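Local coordinates for protein glycoside Hydrolase Family 43_12 (Metagenome, PDB 7JVH) that probably hydrolyses glycosidic bonds of xylose- or arabinose-containing plant polysaccharides or oligosaccharides, as glycoside hydrolases of family 43 do, at residues A81-V86 with R401-N406; P87-T92 with G375-G380; T249-C254 with V341-T346. All coordinates share one frame; numbering follows the deposited sequence.

Contact 1 (A81-V86 with R401-N406); sequences AMFPGV and RGPKEN
Phe-83 packs obliquely against Pro-403 and the carbonyl of Gly-402, and its touch on the proline is the main apolar meeting of 81-86 with 401-406. CD2 of Phe-83 comes to 3.5 Å from the CA of Pro-403, and CE2 lies 3.6 Å from its CB, so the ortho and meta carbons of one flank do the touching. The benzyl carbon CB of Phe-83 rests 3.5 Å from the carbonyl O of Gly-402. With CG anti to the backbone N (chi1 -172°), the ring reaches across to 401-406. Phenyl and pyrrolidine suit each other here, since both are apolar and the proline ring is already rigid; Leu-110 also touches the phenylalanine side chain.

The polar link is backbone to backbone: Arg-401 N donates to Ala-81 O over 3.0 Å with an N-H...O angle of 154°. It carries on the pairing of the short antiparallel strands 82-83 and 399-400, which join the five-bladed beta-propeller expected of a family 43 hydrolase to its C-terminal concanavalin A-like beta-sandwich. Ala-81, small and buried, brings its methyl group only to the aliphatic start of the arginine, Ala-81 CB standing 4.4 Å from Arg-401 CG.

The CB of Arg-401 points away from 81-86, and its guanidinium finds its partners elsewhere. NE binds Cys-115 O, while NH2 forms a salt bridge with Glu-467, so the buried group is held from both the propeller and the sandwich sequence. The positive phi of Arg-401 (66°) bends the chain just after strand 399-400. Gly-402 follows in a fully extended conformation readily reached by a residue without a side chain, and brings Pro-403 alongside the phenylalanine. Beyond it, a weak salt bridge of 3.4 Å joins Lys-404 NZ to Glu-405 OE2 at the more exposed end.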
loop_
_atom_site.group_PDB
_atom_site.type_symbol
_atom_site.label_atom_id
_atom_site.label_comp_id
_atom_site.label_asym_id
_atom_site.label_seq_id
_atom_site.Cartn_x
_atom_site.Cartn_y
_atom_site.Cartn_z
ATOM N N ALA A 81 0.679 -7.736 -4.598
ATOM C CA ALA A 81 1.230 -9.084 -4.360
ATOM C C ALA A 81 1.815 -9.365 -2.975
ATOM O O ALA A 81 2.383 -10.432 -2.735
ATOM C CB ALA A 81 2.252 -9.424 -5.441
HETATM N N MSE A 82 1.695 -8.402 -2.059
HETATM C CA MSE A 82 2.257 -8.544 -0.722
HETATM C C MSE A 82 1.328 -9.433 0.099
HETATM O O MSE A 82 0.121 -9.457 -0.143
HETATM C CB MSE A 82 2.438 -7.170 -0.068
HETATM C CG MSE A 82 3.376 -6.233 -0.820
HETATM SE SE MSE A 82 3.409 -4.458 0.062
HETATM C CE MSE A 82 4.444 -3.140 -0.969
ATOM N N PHE A 83 1.902 -10.186 1.044
ATOM C CA PHE A 83 1.122 -11.031 1.934
ATOM C C PHE A 83 1.621 -10.906 3.371
ATOM O O PHE A 83 2.824 -10.983 3.617
ATOM C CB PHE A 83 1.162 -12.494 1.506
ATOM C CG PHE A 83 0.214 -13.359 2.277
ATOM C CD1 PHE A 83 -1.112 -13.495 1.863
ATOM C CD2 PHE A 83 0.615 -13.989 3.438
ATOM C CE1 PHE A 83 -1.988 -14.286 2.593
ATOM C CE2 PHE A 83 -0.260 -14.767 4.169
ATOM C CZ PHE A 83 -1.555 -14.927 3.745
ATOM N N PRO A 84 0.733 -10.705 4.378
ATOM C CA PRO A 84 -0.711 -10.590 4.160
ATOM C C PRO A 84 -1.084 -9.316 3.432
ATOM O O PRO A 84 -0.268 -8.404 3.348
ATOM C CB PRO A 84 -1.255 -10.573 5.579
ATOM C CG PRO A 84 -0.139 -9.996 6.385
ATOM C CD PRO A 84 1.095 -10.562 5.799
ATOM N N GLY A 85 -2.314 -9.272 2.905
ATOM C CA GLY A 85 -2.796 -8.160 2.104
ATOM C C GLY A 85 -3.838 -7.348 2.837
ATOM O O GLY A 85 -4.434 -7.826 3.794
ATOM N N VAL A 86 -4.037 -6.112 2.368
ATOM C CA VAL A 86 -5.015 -5.156 2.902
ATOM C C VAL A 86 -4.789 -4.899 4.388
ATOM O O VAL A 86 -5.468 -5.483 5.235
ATOM C CB VAL A 86 -6.474 -5.610 2.629
ATOM C CG1 VAL A 86 -7.482 -4.534 3.046
ATOM C CG2 VAL A 86 -6.631 -5.986 1.168
ATOM N N ARG A 401 4.397 -12.653 -2.261
ATOM C CA ARG A 401 3.826 -13.804 -2.951
ATOM C C ARG A 401 3.632 -15.075 -2.105
ATOM O O ARG A 401 3.552 -16.175 -2.643
ATOM C CB ARG A 401 4.641 -14.136 -4.215
ATOM C CG ARG A 401 4.782 -12.966 -5.181
ATOM C CD ARG A 401 5.414 -13.386 -6.489
ATOM N NE ARG A 401 5.186 -12.386 -7.525
ATOM C CZ ARG A 401 6.042 -11.418 -7.858
ATOM N NH1 ARG A 401 7.204 -11.275 -7.245
ATOM N NH2 ARG A 401 5.721 -10.580 -8.846
ATOM N N GLY A 402 3.518 -14.917 -0.782
ATOM C CA GLY A 402 3.309 -16.041 0.113
ATOM C C GLY A 402 3.453 -15.675 1.584
ATOM O O GLY A 402 3.905 -14.581 1.912
ATOM N N PRO A 403 3.084 -16.585 2.511
ATOM C CA PRO A 403 3.192 -16.305 3.944
ATOM C C PRO A 403 4.613 -16.469 4.477
ATOM O O PRO A 403 5.346 -17.355 4.026
ATOM C CB PRO A 403 2.254 -17.342 4.575
ATOM C CG PRO A 403 2.190 -18.458 3.583
ATOM C CD PRO A 403 2.533 -17.914 2.221
ATOM N N LYS A 404 4.984 -15.610 5.431
ATOM C CA LYS A 404 6.267 -15.657 6.131
ATOM C C LYS A 404 6.414 -16.914 6.981
ATOM O O LYS A 404 7.534 -17.369 7.248
ATOM C CB LYS A 404 6.439 -14.416 7.014
ATOM C CG LYS A 404 5.488 -14.351 8.189
ATOM C CD LYS A 404 5.488 -12.987 8.854
ATOM C CE LYS A 404 4.570 -12.948 10.050
ATOM N NZ LYS A 404 3.234 -12.550 9.568
ATOM N N GLU A 405 5.265 -17.468 7.392
ATOM C CA GLU A 405 5.193 -18.704 8.177
ATOM C C GLU A 405 5.853 -19.899 7.485
ATOM O O GLU A 405 6.294 -20.823 8.159
ATOM C CB GLU A 405 3.746 -19.052 8.528
ATOM C CG GLU A 405 3.120 -18.149 9.585
ATOM C CD GLU A 405 2.792 -16.765 9.070
ATOM O OE1 GLU A 405 2.715 -16.582 7.818
ATOM O OE2 GLU A 405 2.628 -15.847 9.912
ATOM N N ASN A 406 5.925 -19.868 6.152
ATOM C CA ASN A 406 6.606 -20.903 5.373
ATOM C C ASN A 406 8.137 -20.882 5.443
ATOM O O ASN A 406 8.774 -21.806 4.948
ATOM C CB ASN A 406 6.195 -20.820 3.889
ATOM C CG ASN A 406 4.760 -21.211 3.648
ATOM O OD1 ASN A 406 4.101 -21.787 4.506
ATOM N ND2 ASN A 406 4.273 -20.893 2.465
#

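Contact 2 (P87-T92 with G375-G380); sequences PIFHST and GFFPNG
The ring of Phe-377 is covered on both faces: Phe-89 presses CE2 onto one, and Pro-378 places CD over the opposite one. Both visitors are offset toward the rim. Phe-89 CE2 stands 3.7 Å above the Phe-377 plane; Pro-378 CD stands 3.5 Å above it on the other side. Phe-89 meets its partner with a ring edge, so the pair is an edge-to-face, T-shaped stack with centroids 5.0 Å apart and planes inclined at 66°. Phe-89 belongs to strand 85-91, the third strand of a four-stranded antiparallel blade in what family 43 membership indicates is a five-bladed beta-propeller. Phe-377 comes from the irregular chain leading to strand 383-386, which pairs in a sheet on the sandwich side of the molecule.

Contact within the pair is concentrated on one corner of Phe-89. Its CE2 is about equally near CE1 and CD1 of Phe-377, at 3.7 Å from each, so it sits over the side of the ring and points its C-H at the pi cloud. The torsions explain the meeting: Phe-377 has CG anti to its own N (chi1 -160°), whereas Phe-89 has CG anti to the carbonyl carbon (chi1 -59°), and each ring is thereby carried across the gap between two well-separated backbones. Phenylalanine suits both places because the rings are buried and neither brings a polar group that would need a partner. Around the stack, Phe-89 also touches Gln-99 on the adjoining strand 98-102, and Phe-377 touches Leu-57.

Past the proline, Gly-380 takes a positive phi, a conformation easily adopted by a residue without a side chain. Asn-379 ND2 donates to Pro-55 O, and the same amide uses its oxygen locally: Gly-380 N binds Asn-379 OD1 at 2.8 Å.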
loop_
_atom_site.group_PDB
_atom_site.type_symbol
_atom_site.label_atom_id
_atom_site.label_comp_id
_atom_site.label_asym_id
_atom_site.label_seq_id
_atom_site.Cartn_x
_atom_site.Cartn_y
_atom_site.Cartn_z
ATOM N N PRO A 87 -3.846 -4.000 4.756
ATOM C CA PRO A 87 -3.615 -3.690 6.166
ATOM C C PRO A 87 -4.803 -2.895 6.670
ATOM O O PRO A 87 -5.377 -2.131 5.887
ATOM C CB PRO A 87 -2.347 -2.845 6.134
ATOM C CG PRO A 87 -2.331 -2.239 4.771
ATOM C CD PRO A 87 -2.999 -3.216 3.843
ATOM N N ILE A 88 -5.182 -3.106 7.935
ATOM C CA ILE A 88 -6.332 -2.433 8.521
ATOM C C ILE A 88 -5.939 -1.686 9.805
ATOM O O ILE A 88 -5.353 -2.265 10.732
ATOM C CB ILE A 88 -7.511 -3.410 8.723
ATOM C CG1 ILE A 88 -8.696 -2.700 9.392
ATOM C CG2 ILE A 88 -7.078 -4.654 9.495
ATOM C CD1 ILE A 88 -10.015 -3.425 9.219
ATOM N N PHE A 89 -6.242 -0.381 9.829
ATOM C CA PHE A 89 -5.901 0.513 10.933
ATOM C C PHE A 89 -7.155 0.936 11.681
ATOM O O PHE A 89 -8.197 1.141 11.072
ATOM C CB PHE A 89 -5.151 1.732 10.401
ATOM C CG PHE A 89 -3.883 1.391 9.662
ATOM C CD1 PHE A 89 -3.915 1.161 8.294
ATOM C CD2 PHE A 89 -2.664 1.282 10.330
ATOM C CE1 PHE A 89 -2.751 0.847 7.592
ATOM C CE2 PHE A 89 -1.504 0.952 9.645
ATOM C CZ PHE A 89 -1.551 0.734 8.271
ATOM N N HIS A 90 -7.040 1.043 13.009
ATOM C CA HIS A 90 -8.127 1.495 13.892
ATOM C C HIS A 90 -7.749 2.788 14.614
ATOM O O HIS A 90 -6.611 2.965 15.000
ATOM C CB HIS A 90 -8.503 0.386 14.887
ATOM C CG HIS A 90 -9.294 0.859 16.070
ATOM N ND1 HIS A 90 -8.708 1.211 17.268
ATOM C CD2 HIS A 90 -10.629 1.019 16.245
ATOM C CE1 HIS A 90 -9.650 1.580 18.124
ATOM N NE2 HIS A 90 -10.823 1.465 17.531
ATOM N N SER A 91 -8.727 3.686 14.765
ATOM C CA SER A 91 -8.552 4.984 15.428
ATOM C C SER A 91 -9.887 5.530 15.951
ATOM O O SER A 91 -10.933 5.339 15.325
ATOM C CB SER A 91 -7.923 5.985 14.458
ATOM O OG SER A 91 -7.853 7.297 15.005
ATOM N N THR A 92 -9.839 6.215 17.097
ATOM C CA THR A 92 -11.009 6.885 17.654
ATOM C C THR A 92 -11.031 8.384 17.366
ATOM O O THR A 92 -12.020 9.039 17.661
ATOM C CB THR A 92 -11.108 6.675 19.170
ATOM O OG1 THR A 92 -9.898 7.112 19.787
ATOM C CG2 THR A 92 -11.340 5.217 19.493
ATOM N N GLY A 375 1.515 2.338 21.131
ATOM C CA GLY A 375 1.392 1.359 20.041
ATOM C C GLY A 375 0.855 1.996 18.786
ATOM O O GLY A 375 0.398 1.264 17.923
ATOM N N PHE A 376 0.935 3.317 18.695
ATOM C CA PHE A 376 0.397 4.055 17.534
ATOM C C PHE A 376 1.375 4.018 16.374
ATOM O O PHE A 376 2.571 4.007 16.589
ATOM C CB PHE A 376 0.106 5.501 17.913
ATOM C CG PHE A 376 -1.149 5.632 18.724
ATOM C CD1 PHE A 376 -2.378 5.381 18.155
ATOM C CD2 PHE A 376 -1.096 5.952 20.064
ATOM C CE1 PHE A 376 -3.532 5.475 18.907
ATOM C CE2 PHE A 376 -2.251 6.043 20.811
ATOM C CZ PHE A 376 -3.465 5.804 20.232
ATOM N N PHE A 377 0.809 4.028 15.178
ATOM C CA PHE A 377 1.546 4.013 13.935
ATOM C C PHE A 377 2.373 5.293 13.841
ATOM O O PHE A 377 1.882 6.364 14.189
ATOM C CB PHE A 377 0.551 3.909 12.775
ATOM C CG PHE A 377 1.147 3.422 11.486
ATOM C CD1 PHE A 377 1.605 2.120 11.373
ATOM C CD2 PHE A 377 1.203 4.247 10.372
ATOM C CE1 PHE A 377 2.134 1.660 10.171
ATOM C CE2 PHE A 377 1.751 3.801 9.185
ATOM C CZ PHE A 377 2.203 2.498 9.070
ATOM N N PRO A 378 3.644 5.232 13.374
ATOM C CA PRO A 378 4.502 6.415 13.329
ATOM C C PRO A 378 4.144 7.376 12.218
ATOM O O PRO A 378 3.311 7.061 11.394
ATOM C CB PRO A 378 5.886 5.818 13.076
ATOM C CG PRO A 378 5.609 4.573 12.299
ATOM C CD PRO A 378 4.317 4.026 12.858
ATOM N N ASN A 379 4.748 8.568 12.243
ATOM C CA ASN A 379 4.738 9.525 11.139
ATOM C C ASN A 379 5.929 10.466 11.295
ATOM O O ASN A 379 6.757 10.281 12.204
ATOM C CB ASN A 379 3.411 10.287 11.056
ATOM C CG ASN A 379 3.009 10.586 9.623
ATOM O OD1 ASN A 379 3.677 11.363 8.927
ATOM N ND2 ASN A 379 1.947 9.952 9.156
ATOM N N GLY A 380 6.053 11.448 10.403
ATOM C CA GLY A 380 7.230 12.301 10.374
ATOM C C GLY A 380 8.505 11.480 10.173
ATOM O O GLY A 380 8.499 10.476 9.470
#

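Contact 3 (T249-C254 with V341-T346); sequences TYYLMC and VDWSGT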
loop_
_atom_site.group_PDB
_atom_site.type_symbol
_atom_site.label_atom_id
_atom_site.label_comp_id
_atom_site.label_asym_id
_atom_site.label_seq_id
_atom_site.Cartn_x
_atom_site.Cartn_y
_atom_site.Cartn_z
ATOM N N THR A 249 -30.735 12.778 -0.375
ATOM C CA THR A 249 -30.087 12.810 -1.685
ATOM C C THR A 249 -28.964 11.775 -1.756
ATOM O O THR A 249 -28.252 11.564 -0.774
ATOM C CB THR A 249 -29.501 14.210 -1.955
ATOM O OG1 THR A 249 -30.550 15.183 -1.939
ATOM C CG2 THR A 249 -28.790 14.280 -3.291
ATOM N N TYR A 250 -28.808 11.137 -2.921
ATOM C CA TYR A 250 -27.728 10.177 -3.180
ATOM C C TYR A 250 -26.546 10.892 -3.801
ATOM O O TYR A 250 -26.709 11.802 -4.611
ATOM C CB TYR A 250 -28.204 9.028 -4.095
ATOM C CG TYR A 250 -29.286 8.183 -3.460
ATOM C CD1 TYR A 250 -28.962 7.081 -2.689
ATOM C CD2 TYR A 250 -30.627 8.526 -3.588
ATOM C CE1 TYR A 250 -29.946 6.320 -2.078
ATOM C CE2 TYR A 250 -31.616 7.790 -2.958
ATOM C CZ TYR A 250 -31.268 6.676 -2.222
ATOM O OH TYR A 250 -32.238 5.919 -1.609
ATOM N N TYR A 251 -25.343 10.466 -3.407
ATOM C CA TYR A 251 -24.088 11.059 -3.855
ATOM C C TYR A 251 -23.178 9.974 -4.356
ATOM O O TYR A 251 -23.003 8.960 -3.695
ATOM C CB TYR A 251 -23.435 11.815 -2.702
ATOM C CG TYR A 251 -24.173 13.089 -2.354
ATOM C CD1 TYR A 251 -23.841 14.283 -2.975
ATOM C CD2 TYR A 251 -25.213 13.094 -1.425
ATOM C CE1 TYR A 251 -24.504 15.460 -2.678
ATOM C CE2 TYR A 251 -25.899 14.257 -1.131
ATOM C CZ TYR A 251 -25.535 15.445 -1.761
ATOM O OH TYR A 251 -26.206 16.614 -1.478
ATOM N N LEU A 252 -22.611 10.193 -5.543
ATOM C CA LEU A 252 -21.612 9.312 -6.131
ATOM C C LEU A 252 -20.322 10.107 -6.235
ATOM O O LEU A 252 -20.274 11.125 -6.922
ATOM C CB LEU A 252 -22.049 8.817 -7.525
ATOM C CG LEU A 252 -20.990 8.096 -8.369
ATOM C CD1 LEU A 252 -20.614 6.767 -7.741
ATOM C CD2 LEU A 252 -21.493 7.900 -9.790
HETATM N N MSE A 253 -19.286 9.627 -5.539
HETATM C CA MSE A 253 -17.961 10.229 -5.615
HETATM C C MSE A 253 -17.012 9.251 -6.303
HETATM O O MSE A 253 -16.951 8.080 -5.930
HETATM C CB MSE A 253 -17.448 10.598 -4.219
HETATM C CG MSE A 253 -16.253 11.528 -4.244
HETATM SE SE MSE A 253 -15.627 12.023 -2.455
HETATM C CE MSE A 253 -16.822 13.439 -1.964
ATOM N N CYS A 254 -16.276 9.748 -7.303
ATOM C CA CYS A 254 -15.380 8.914 -8.087
ATOM C C CYS A 254 -14.044 9.588 -8.287
ATOM O O CYS A 254 -13.960 10.812 -8.288
ATOM C CB CYS A 254 -15.988 8.650 -9.473
ATOM S SG CYS A 254 -17.633 7.916 -9.457
ATOM N N VAL A 341 -13.267 17.826 5.531
ATOM C CA VAL A 341 -14.265 18.015 4.443
ATOM C C VAL A 341 -15.475 18.794 4.960
ATOM O O VAL A 341 -16.091 18.342 5.894
ATOM C CB VAL A 341 -14.684 16.656 3.852
ATOM C CG1 VAL A 341 -15.925 16.774 2.987
ATOM C CG2 VAL A 341 -13.556 16.019 3.070
ATOM N N ASP A 342 -15.774 19.944 4.368
ATOM C CA ASP A 342 -16.976 20.678 4.742
ATOM C C ASP A 342 -18.145 20.151 3.903
ATOM O O ASP A 342 -18.103 20.199 2.676
ATOM C CB ASP A 342 -16.791 22.181 4.511
ATOM C CG ASP A 342 -18.027 22.996 4.862
ATOM O OD1 ASP A 342 -19.096 22.435 5.158
ATOM O OD2 ASP A 342 -17.937 24.228 4.836
ATOM N N TRP A 343 -19.176 19.643 4.588
ATOM C CA TRP A 343 -20.391 19.182 3.942
ATOM C C TRP A 343 -21.632 19.784 4.594
ATOM O O TRP A 343 -22.628 19.114 4.778
ATOM C CB TRP A 343 -20.458 17.647 3.939
ATOM C CG TRP A 343 -21.223 17.095 2.772
ATOM C CD1 TRP A 343 -22.051 17.792 1.927
ATOM C CD2 TRP A 343 -21.251 15.731 2.325
ATOM N NE1 TRP A 343 -22.580 16.947 0.977
ATOM C CE2 TRP A 343 -22.108 15.676 1.199
ATOM C CE3 TRP A 343 -20.649 14.556 2.767
ATOM C CZ2 TRP A 343 -22.362 14.490 0.514
ATOM C CZ3 TRP A 343 -20.900 13.372 2.078
ATOM C CH2 TRP A 343 -21.768 13.345 0.977
ATOM N N SER A 344 -21.548 21.078 4.903
ATOM C CA SER A 344 -22.636 21.841 5.507
ATOM C C SER A 344 -23.679 22.271 4.463
ATOM O O SER A 344 -24.760 22.720 4.829
ATOM C CB SER A 344 -22.089 23.074 6.229
ATOM O OG SER A 344 -21.374 23.908 5.338
ATOM N N GLY A 345 -23.325 22.151 3.177
ATOM C CA GLY A 345 -24.189 22.476 2.054
ATOM C C GLY A 345 -24.496 21.251 1.206
ATOM O O GLY A 345 -24.248 20.116 1.615
ATOM N N THR A 346 -25.055 21.492 0.018
ATOM C CA THR A 346 -25.405 20.434 -0.941
ATOM C C THR A 346 -24.235 19.479 -1.232
ATOM O O THR A 346 -24.421 18.269 -1.223
ATOM C CB THR A 346 -25.890 21.050 -2.272
ATOM O OG1 THR A 346 -26.986 21.942 -2.016
ATOM C CG2 THR A 346 -26.324 19.971 -3.253
#
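Tyr-251 holds CG anti to its carbonyl carbon (chi1 -71°) and Trp-343 holds CG anti to its backbone N (chi1 -151°), which sends the two aromatic side chains past each other in opposite directions. The indole edge then meets the phenol face nearly at right angles, the planes standing at 84°. CZ2 of Trp-343 lies over the centre of the tyrosine ring, 3.7 Å from Tyr-251 CG, in a T-shaped stack.

Trp-343 NE1 donates to Thr-346 O over 3.2 Å, almost straight and within the indole plane, although the donor stands above the carbonyl plane. The hydroxyl of Tyr-251 lies close to the same oxygen, but the modelled separation is implausibly short and its detail doubtful. Tryptophan suits the spot by offering both a broad apolar edge for the tyrosine face and an N-H for the loop carbonyl. An Asx turn, Ser-344 N to Asp-342 OD1 at 2.8 Å, shapes the loop start.

Lys-246 of strand 239-246 makes a cation-pi contact with Trp-343. Strand 249-255 is second in one four-stranded blade, and the 341-346 chain leaves the third strand, 335-342, of the next.

From the N terminus the chain first meets 81-86, whose partner 401-406 returns only 315 residues later, so contact 1 closes the outermost loop. Segment 87-92 follows directly and lies on strand 85-91, and contact 2 closes a second loop inside the first when 375-380 comes back. Contact 3, between 249-254 and 341-346, is nested within both; none of the three cross. Contact 1 holds the chain just before strand 85-91 and contact 2 holds that strand itself, a blade strand of the likely propeller; their centres are about 20 Å apart. Contact 3 instead joins two later blades, its centre about 37 Å from that of contact 1, on the opposite side of the chain's centre.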